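Local coordinates for protein ethylbenzene dehydrogenase alpha-subunit (Aromatoleum aromaticum, PDB 2IVF) that forms the molybdenum-containing subunit of an enzyme of the molybdopterin oxidoreductase family, carrying a molybdenum atom, two pterin guanine dinucleotides and an iron-sulfur cluster, at residues Asp140-Lys152 / Trp158-Ile170. Numbering follows the deposited sequence.
Sequences DERVKYPLKRVGK and WKRVSWDEAAGDI
The ammonium group of Lys-148 faces two carboxylates one helical turn apart: NZ donates to Glu-165 OE2 at 3.1 Å, on that oxygen's anti lone pair, and is salt-bridged to Asp-169 OD2, modelled at 2.5 Å, a doubtful length. Lysine suits the place because its extended chain, with CG anti to N (chi1 175°), spans the gap from strand to helix. Its CB packs against Val-161 CG1 at 3.6 Å. Its backbone pairs twice with Lys-159, N to Lys-159 O at 2.7 Å and O to Lys-159 N at 3.0 Å. Pro-146 lacks an N-H to donate; its O accepts from Val-161 N, while CG of its compact ring makes a CH-pi contact with the flat Trp-163 indole, 3.7 Å from the five-membered-ring centroid. Tyr-145 CE1 lies over one face of the Arg-160 guanidinium, the planes 46° apart; Arg-160 NH2 is salt-bridged to Glu-683 OE2. On the sheet face carrying Arg-160, Leu-147 sets CD1 over one face of the Trp-158 ring. Ser-162, whose short hydroxyl side chain suits an N-cap, accepts from Glu-165 N through OG. Backbone pairing thus makes an antiparallel beta hairpin, tied to helix 163-181 by Lys-148 and Pro-146, at the border, within this chain, of a mixed sheet in the molybdopterin oxidoreductase region.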
ATOM      1  N   ASP A 140       9.956 -13.773   8.747  1.00 25.54           N
ATOM      2  CA  ASP A 140      11.373 -14.067   8.727  1.00 26.37           C
ATOM      3  C   ASP A 140      12.225 -12.866   8.382  1.00 25.67           C
ATOM      4  O   ASP A 140      13.444 -12.976   8.296  1.00 25.95           O
ATOM      5  CB  ASP A 140      11.655 -15.169   7.729  1.00 27.62           C
ATOM      6  CG  ASP A 140      11.197 -16.525   8.226  1.00 29.55           C
ATOM      7  OD1 ASP A 140      11.181 -16.739   9.444  1.00 33.16           O
ATOM      8  OD2 ASP A 140      10.871 -17.370   7.389  1.00 33.60           O
ATOM      9  N   GLU A 141      11.591 -11.720   8.144  1.00 25.46           N
ATOM     10  CA  GLU A 141      12.363 -10.492   7.942  1.00 24.58           C
ATOM     11  C   GLU A 141      12.863  -9.926   9.245  1.00 24.31           C
ATOM     12  O   GLU A 141      13.652  -9.003   9.240  1.00 24.53           O
ATOM     13  CB  GLU A 141      11.531  -9.447   7.244  1.00 24.96           C
ATOM     14  CG  GLU A 141      10.272  -8.993   8.035  1.00 23.99           C
ATOM     15  CD  GLU A 141       9.005  -9.660   7.548  1.00 26.14           C
ATOM     16  OE1 GLU A 141       8.959 -10.934   7.545  1.00 23.90           O
ATOM     17  OE2 GLU A 141       8.043  -8.904   7.190  1.00 27.93           O
ATOM     18  N   ARG A 142      12.398 -10.451  10.380  1.00 24.34           N
ATOM     19  CA  ARG A 142      12.728  -9.809  11.648  1.00 24.07           C
ATOM     20  C   ARG A 142      14.095 -10.144  12.178  1.00 24.01           C
ATOM     21  O   ARG A 142      14.517 -11.289  12.133  1.00 24.09           O
ATOM     22  CB  ARG A 142      11.723 -10.185  12.713  1.00 24.19           C
ATOM     23  CG  ARG A 142      10.376  -9.677  12.454  1.00 23.22           C
ATOM     24  CD  ARG A 142       9.549  -9.795  13.728  1.00 24.93           C
ATOM     25  NE  ARG A 142       9.942  -8.781  14.688  1.00 22.87           N
ATOM     26  CZ  ARG A 142       9.232  -8.433  15.752  1.00 23.66           C
ATOM     27  NH1 ARG A 142       8.079  -9.013  15.994  1.00 26.63           N
ATOM     28  NH2 ARG A 142       9.684  -7.473  16.571  1.00 25.05           N
ATOM     29  N   VAL A 143      14.758  -9.125  12.704  1.00 24.44           N
ATOM     30  CA  VAL A 143      15.930  -9.290  13.516  1.00 24.96           C
ATOM     31  C   VAL A 143      15.500  -9.240  14.994  1.00 24.91           C
ATOM     32  O   VAL A 143      14.785  -8.330  15.428  1.00 23.27           O
ATOM     33  CB  VAL A 143      16.987  -8.300  13.106  1.00 25.83           C
ATOM     34  CG1 VAL A 143      17.332  -8.566  11.656  1.00 26.59           C
ATOM     35  CG2 VAL A 143      16.507  -6.878  13.218  1.00 29.26           C
ATOM     36  N   LYS A 144      15.865 -10.293  15.711  1.00 24.49           N
ATOM     37  CA  LYS A 144      15.404 -10.532  17.067  1.00 25.76           C
ATOM     38  C   LYS A 144      16.539 -10.558  18.080  1.00 24.93           C
ATOM     39  O   LYS A 144      16.286 -10.536  19.297  1.00 25.30           O
ATOM     40  CB  LYS A 144      14.602 -11.859  17.114  1.00 26.08           C
ATOM     41  CG  LYS A 144      13.210 -11.755  16.478  1.00 28.89           C
ATOM     42  CD  LYS A 144      12.364 -13.083  16.518  1.00 28.92           C
ATOM     43  CE  LYS A 144      13.148 -14.345  16.251  1.00 31.59           C
ATOM     44  NZ  LYS A 144      12.277 -15.582  16.267  1.00 31.67           N
ATOM     45  N   TYR A 145      17.780 -10.582  17.599  1.00 25.17           N
ATOM     46  CA  TYR A 145      18.937 -10.603  18.461  1.00 25.18           C
ATOM     47  C   TYR A 145      19.981  -9.685  17.917  1.00 23.30           C
ATOM     48  O   TYR A 145      20.066  -9.500  16.688  1.00 21.25           O
ATOM     49  CB  TYR A 145      19.539 -12.012  18.596  1.00 26.96           C
ATOM     50  CG  TYR A 145      18.564 -12.979  19.169  1.00 27.72           C
ATOM     51  CD1 TYR A 145      18.396 -13.086  20.530  1.00 29.50           C
ATOM     52  CD2 TYR A 145      17.761 -13.749  18.352  1.00 29.22           C
ATOM     53  CE1 TYR A 145      17.455 -13.923  21.070  1.00 31.02           C
ATOM     54  CE2 TYR A 145      16.801 -14.602  18.891  1.00 29.62           C
ATOM     55  CZ  TYR A 145      16.670 -14.684  20.244  1.00 31.22           C
ATOM     56  OH  TYR A 145      15.764 -15.535  20.811  1.00 32.07           O
ATOM     57  N   PRO A 146      20.780  -9.118  18.804  1.00 21.74           N
ATOM     58  CA  PRO A 146      21.843  -8.270  18.282  1.00 21.10           C
ATOM     59  C   PRO A 146      22.770  -9.081  17.433  1.00 21.36           C
ATOM     60  O   PRO A 146      23.140 -10.192  17.821  1.00 20.84           O
ATOM     61  CB  PRO A 146      22.556  -7.774  19.523  1.00 20.25           C
ATOM     62  CG  PRO A 146      21.580  -7.915  20.628  1.00 21.74           C
ATOM     63  CD  PRO A 146      20.769  -9.134  20.282  1.00 22.80           C
ATOM     64  N   LEU A 147      23.111  -8.538  16.276  1.00 20.72           N
ATOM     65  CA  LEU A 147      23.991  -9.204  15.327  1.00 21.03           C
ATOM     66  C   LEU A 147      25.229  -8.385  15.141  1.00 21.31           C
ATOM     67  O   LEU A 147      25.150  -7.145  15.043  1.00 20.85           O
ATOM     68  CB  LEU A 147      23.271  -9.298  13.989  1.00 20.59           C
ATOM     69  CG  LEU A 147      22.012 -10.151  14.032  1.00 23.02           C
ATOM     70  CD1 LEU A 147      21.254 -10.037  12.652  1.00 23.81           C
ATOM     71  CD2 LEU A 147      22.377 -11.576  14.407  1.00 22.32           C
ATOM     72  N   LYS A 148      26.344  -9.082  15.004  1.00 22.20           N
ATOM     73  CA  LYS A 148      27.609  -8.477  14.704  1.00 22.94           C
ATOM     74  C   LYS A 148      28.174  -9.055  13.400  1.00 22.09           C
ATOM     75  O   LYS A 148      28.194 -10.261  13.193  1.00 20.80           O
ATOM     76  CB  LYS A 148      28.569  -8.707  15.860  1.00 22.81           C
ATOM     77  CG  LYS A 148      30.000  -8.194  15.602  1.00 23.50           C
ATOM     78  CD  LYS A 148      30.687  -8.046  16.938  1.00 24.80           C
ATOM     79  CE  LYS A 148      32.095  -7.608  16.856  1.00 27.89           C
ATOM     80  NZ  LYS A 148      32.445  -7.090  18.227  1.00 28.97           N
ATOM     81  N   ARG A 149      28.666  -8.166  12.558  1.00 22.48           N
ATOM     82  CA  ARG A 149      29.227  -8.529  11.286  1.00 22.69           C
ATOM     83  C   ARG A 149      30.414  -9.452  11.456  1.00 22.47           C
ATOM     84  O   ARG A 149      31.313  -9.210  12.272  1.00 20.87           O
ATOM     85  CB  ARG A 149      29.694  -7.265  10.546  1.00 22.43           C
ATOM     86  CG  ARG A 149      30.453  -7.528   9.284  1.00 23.17           C
ATOM     87  CD  ARG A 149      30.647  -6.227   8.503  1.00 22.34           C
ATOM     88  NE  ARG A 149      31.515  -5.254   9.199  1.00 20.42           N
ATOM     89  CZ  ARG A 149      32.844  -5.209   9.159  1.00 26.03           C
ATOM     90  NH1 ARG A 149      33.561  -6.118   8.494  1.00 25.76           N
ATOM     91  NH2 ARG A 149      33.481  -4.252   9.830  1.00 24.54           N
ATOM     92  N   VAL A 150      30.415 -10.487  10.625  1.00 23.47           N
ATOM     93  CA  VAL A 150      31.479 -11.435  10.562  1.00 23.26           C
ATOM     94  C   VAL A 150      32.338 -11.312   9.304  1.00 23.72           C
ATOM     95  O   VAL A 150      33.552 -11.411   9.397  1.00 25.48           O
ATOM     96  CB  VAL A 150      30.916 -12.864  10.705  1.00 22.42           C
ATOM     97  CG1 VAL A 150      31.975 -13.911  10.317  1.00 21.08           C
ATOM     98  CG2 VAL A 150      30.505 -13.080  12.158  1.00 21.33           C
ATOM     99  N   GLY A 151      31.709 -11.128   8.146  1.00 25.23           N
ATOM    100  CA  GLY A 151      32.454 -10.974   6.893  1.00 25.74           C
ATOM    101  C   GLY A 151      32.672  -9.499   6.583  1.00 26.63           C
ATOM    102  O   GLY A 151      32.846  -8.679   7.497  1.00 27.35           O
ATOM    103  N   LYS A 152      32.683  -9.175   5.299  1.00 26.45           N
ATOM    104  CA  LYS A 152      32.754  -7.797   4.831  1.00 26.44           C
ATOM    105  C   LYS A 152      31.391  -7.201   4.994  1.00 26.26           C
ATOM    106  O   LYS A 152      30.399  -7.925   5.115  1.00 24.56           O
ATOM    107  CB  LYS A 152      33.086  -7.750   3.341  1.00 27.39           C
ATOM    108  CG  LYS A 152      34.359  -8.378   2.933  1.00 30.93           C
ATOM    109  CD  LYS A 152      35.544  -7.732   3.586  1.00 33.68           C
ATOM    110  CE  LYS A 152      36.837  -8.118   2.873  1.00 35.96           C
ATOM    111  NZ  LYS A 152      38.083  -7.753   3.629  1.00 37.55           N
ATOM    112  N   TRP A 158      26.773 -13.042   9.685  1.00 22.62           N
ATOM    113  CA  TRP A 158      26.467 -12.460  10.966  1.00 21.80           C
ATOM    114  C   TRP A 158      26.608 -13.460  12.100  1.00 22.85           C
ATOM    115  O   TRP A 158      26.504 -14.681  11.924  1.00 22.36           O
ATOM    116  CB  TRP A 158      24.997 -12.025  10.950  1.00 23.03           C
ATOM    117  CG  TRP A 158      24.612 -11.007   9.940  1.00 21.51           C
ATOM    118  CD1 TRP A 158      23.877 -11.199   8.795  1.00 23.12           C
ATOM    119  CD2 TRP A 158      24.855  -9.599  10.030  1.00 23.67           C
ATOM    120  NE1 TRP A 158      23.669  -9.986   8.164  1.00 24.14           N
ATOM    121  CE2 TRP A 158      24.252  -8.993   8.910  1.00 23.65           C
ATOM    122  CE3 TRP A 158      25.514  -8.790  10.965  1.00 22.84           C
ATOM    123  CZ2 TRP A 158      24.290  -7.640   8.705  1.00 24.27           C
ATOM    124  CZ3 TRP A 158      25.570  -7.436  10.748  1.00 22.61           C
ATOM    125  CH2 TRP A 158      24.955  -6.869   9.632  1.00 23.82           C
ATOM    126  N   LYS A 159      26.874 -12.938  13.288  1.00 22.28           N
ATOM    127  CA  LYS A 159      26.780 -13.723  14.513  1.00 22.24           C
ATOM    128  C   LYS A 159      26.004 -12.950  15.569  1.00 22.98           C
ATOM    129  O   LYS A 159      25.984 -11.707  15.592  1.00 21.98           O
ATOM    130  CB  LYS A 159      28.169 -14.077  15.016  1.00 21.70           C
ATOM    131  CG  LYS A 159      28.897 -12.974  15.773  1.00 22.04           C
ATOM    132  CD  LYS A 159      30.313 -13.419  16.093  1.00 21.48           C
ATOM    133  CE  LYS A 159      31.180 -12.277  16.601  1.00 22.25           C
ATOM    134  NZ  LYS A 159      32.549 -12.730  16.936  1.00 21.01           N
ATOM    135  N   ARG A 160      25.288 -13.700  16.389  1.00 23.49           N
ATOM    136  CA  ARG A 160      24.575 -13.132  17.487  1.00 23.62           C
ATOM    137  C   ARG A 160      25.595 -12.711  18.539  1.00 21.50           C
ATOM    138  O   ARG A 160      26.547 -13.438  18.802  1.00 18.86           O
ATOM    139  CB  ARG A 160      23.713 -14.217  18.093  1.00 25.60           C
ATOM    140  CG  ARG A 160      22.901 -13.784  19.275  1.00 26.89           C
ATOM    141  CD  ARG A 160      22.222 -14.991  19.898  1.00 29.79           C
ATOM    142  NE  ARG A 160      21.467 -14.608  21.098  1.00 34.16           N
ATOM    143  CZ  ARG A 160      20.764 -15.460  21.854  1.00 38.37           C
ATOM    144  NH1 ARG A 160      20.683 -16.757  21.540  1.00 39.97           N
ATOM    145  NH2 ARG A 160      20.123 -15.011  22.932  1.00 36.70           N
ATOM    146  N   VAL A 161      25.376 -11.549  19.155  1.00 19.82           N
ATOM    147  CA  VAL A 161      26.131 -11.133  20.339  1.00 20.02           C
ATOM    148  C   VAL A 161      25.141 -10.577  21.351  1.00 19.89           C
ATOM    149  O   VAL A 161      23.977 -10.399  21.007  1.00 20.31           O
ATOM    150  CB  VAL A 161      27.138 -10.038  19.973  1.00 20.14           C
ATOM    151  CG1 VAL A 161      28.117 -10.568  18.924  1.00 18.50           C
ATOM    152  CG2 VAL A 161      26.394  -8.819  19.446  1.00 17.92           C
ATOM    153  N   SER A 162      25.615 -10.262  22.554  1.00 20.95           N
ATOM    154  CA  SER A 162      24.777  -9.707  23.583  1.00 20.52           C
ATOM    155  C   SER A 162      24.577  -8.237  23.316  1.00 20.59           C
ATOM    156  O   SER A 162      25.396  -7.594  22.646  1.00 19.09           O
ATOM    157  CB  SER A 162      25.361  -9.873  24.970  1.00 21.61           C
ATOM    158  OG  SER A 162      26.587  -9.157  25.118  1.00 22.51           O
ATOM    159  N   TRP A 163      23.498  -7.695  23.867  1.00 20.67           N
ATOM    160  CA  TRP A 163      23.301  -6.251  23.853  1.00 21.27           C
ATOM    161  C   TRP A 163      24.509  -5.558  24.502  1.00 20.80           C
ATOM    162  O   TRP A 163      24.939  -4.496  24.105  1.00 21.30           O
ATOM    163  CB  TRP A 163      22.041  -5.872  24.613  1.00 21.23           C
ATOM    164  CG  TRP A 163      20.852  -5.857  23.803  1.00 20.75           C
ATOM    165  CD1 TRP A 163      19.953  -6.852  23.662  1.00 21.45           C
ATOM    166  CD2 TRP A 163      20.408  -4.784  23.001  1.00 21.89           C
ATOM    167  NE1 TRP A 163      18.961  -6.478  22.787  1.00 23.42           N
ATOM    168  CE2 TRP A 163      19.211  -5.191  22.383  1.00 23.40           C
ATOM    169  CE3 TRP A 163      20.903  -3.502  22.742  1.00 22.97           C
ATOM    170  CZ2 TRP A 163      18.496  -4.363  21.529  1.00 23.03           C
ATOM    171  CZ3 TRP A 163      20.191  -2.677  21.904  1.00 21.48           C
ATOM    172  CH2 TRP A 163      19.001  -3.111  21.299  1.00 22.47           C
ATOM    173  N   ASP A 164      25.047  -6.170  25.512  1.00 21.31           N
ATOM    174  CA  ASP A 164      26.194  -5.600  26.184  1.00 22.75           C
ATOM    175  C   ASP A 164      27.390  -5.427  25.253  1.00 22.37           C
ATOM    176  O   ASP A 164      28.025  -4.380  25.227  1.00 22.77           O
ATOM    177  CB  ASP A 164      26.587  -6.506  27.320  1.00 23.90           C
ATOM    178  CG  ASP A 164      27.353  -5.786  28.361  1.00 28.06           C
ATOM    179  OD1 ASP A 164      26.694  -5.038  29.111  1.00 31.73           O
ATOM    180  OD2 ASP A 164      28.595  -5.979  28.398  1.00 31.22           O
ATOM    181  N   GLU A 165      27.700  -6.468  24.504  1.00 22.81           N
ATOM    182  CA  GLU A 165      28.810  -6.403  23.554  1.00 23.17           C
ATOM    183  C   GLU A 165      28.531  -5.383  22.474  1.00 22.62           C
ATOM    184  O   GLU A 165      29.388  -4.527  22.179  1.00 22.38           O
ATOM    185  CB  GLU A 165      29.058  -7.770  22.918  1.00 23.56           C
ATOM    186  CG  GLU A 165      29.980  -7.709  21.682  1.00 24.98           C
ATOM    187  CD  GLU A 165      30.581  -9.036  21.281  1.00 24.27           C
ATOM    188  OE1 GLU A 165      30.296 -10.053  21.922  1.00 25.91           O
ATOM    189  OE2 GLU A 165      31.375  -9.047  20.334  1.00 29.11           O
ATOM    190  N   ALA A 166      27.319  -5.456  21.907  1.00 22.96           N
ATOM    191  CA  ALA A 166      26.894  -4.609  20.765  1.00 23.32           C
ATOM    192  C   ALA A 166      26.838  -3.117  21.141  1.00 23.94           C
ATOM    193  O   ALA A 166      27.458  -2.272  20.485  1.00 24.99           O
ATOM    194  CB  ALA A 166      25.577  -5.102  20.215  1.00 21.00           C
ATOM    195  N   ALA A 167      26.178  -2.806  22.251  1.00 24.58           N
ATOM    196  CA  ALA A 167      26.145  -1.424  22.746  1.00 24.62           C
ATOM    197  C   ALA A 167      27.530  -0.943  23.149  1.00 24.89           C
ATOM    198  O   ALA A 167      27.861   0.226  22.965  1.00 25.70           O
ATOM    199  CB  ALA A 167      25.160  -1.299  23.913  1.00 24.55           C
ATOM    200  N   GLY A 168      28.344  -1.846  23.691  1.00 24.84           N
ATOM    201  CA  GLY A 168      29.736  -1.545  24.035  1.00 24.48           C
ATOM    202  C   GLY A 168      30.586  -1.174  22.825  1.00 24.39           C
ATOM    203  O   GLY A 168      31.359  -0.203  22.866  1.00 22.47           O
ATOM    204  N   ASP A 169      30.452  -1.929  21.740  1.00 23.68           N
ATOM    205  CA  ASP A 169      31.235  -1.613  20.527  1.00 24.09           C
ATOM    206  C   ASP A 169      30.792  -0.286  19.973  1.00 22.77           C
ATOM    207  O   ASP A 169      31.603   0.503  19.498  1.00 23.39           O
ATOM    208  CB  ASP A 169      31.059  -2.645  19.415  1.00 25.16           C
ATOM    209  CG  ASP A 169      31.695  -3.983  19.732  1.00 26.33           C
ATOM    210  OD1 ASP A 169      32.421  -4.093  20.739  1.00 28.84           O
ATOM    211  OD2 ASP A 169      31.452  -4.921  18.942  1.00 30.20           O
ATOM    212  N   ILE A 170      29.489  -0.047  19.995  1.00 21.54           N
ATOM    213  CA  ILE A 170      28.978   1.211  19.505  1.00 21.25           C
ATOM    214  C   ILE A 170      29.522   2.373  20.327  1.00 20.38           C
ATOM    215  O   ILE A 170      29.961   3.391  19.770  1.00 21.25           O
ATOM    216  CB  ILE A 170      27.445   1.241  19.516  1.00 19.98           C
ATOM    217  CG1 ILE A 170      26.911   0.219  18.511  1.00 21.42           C
ATOM    218  CG2 ILE A 170      26.968   2.656  19.213  1.00 20.75           C
ATOM    219  CD1 ILE A 170      25.429  -0.151  18.691  1.00 20.63           C
TER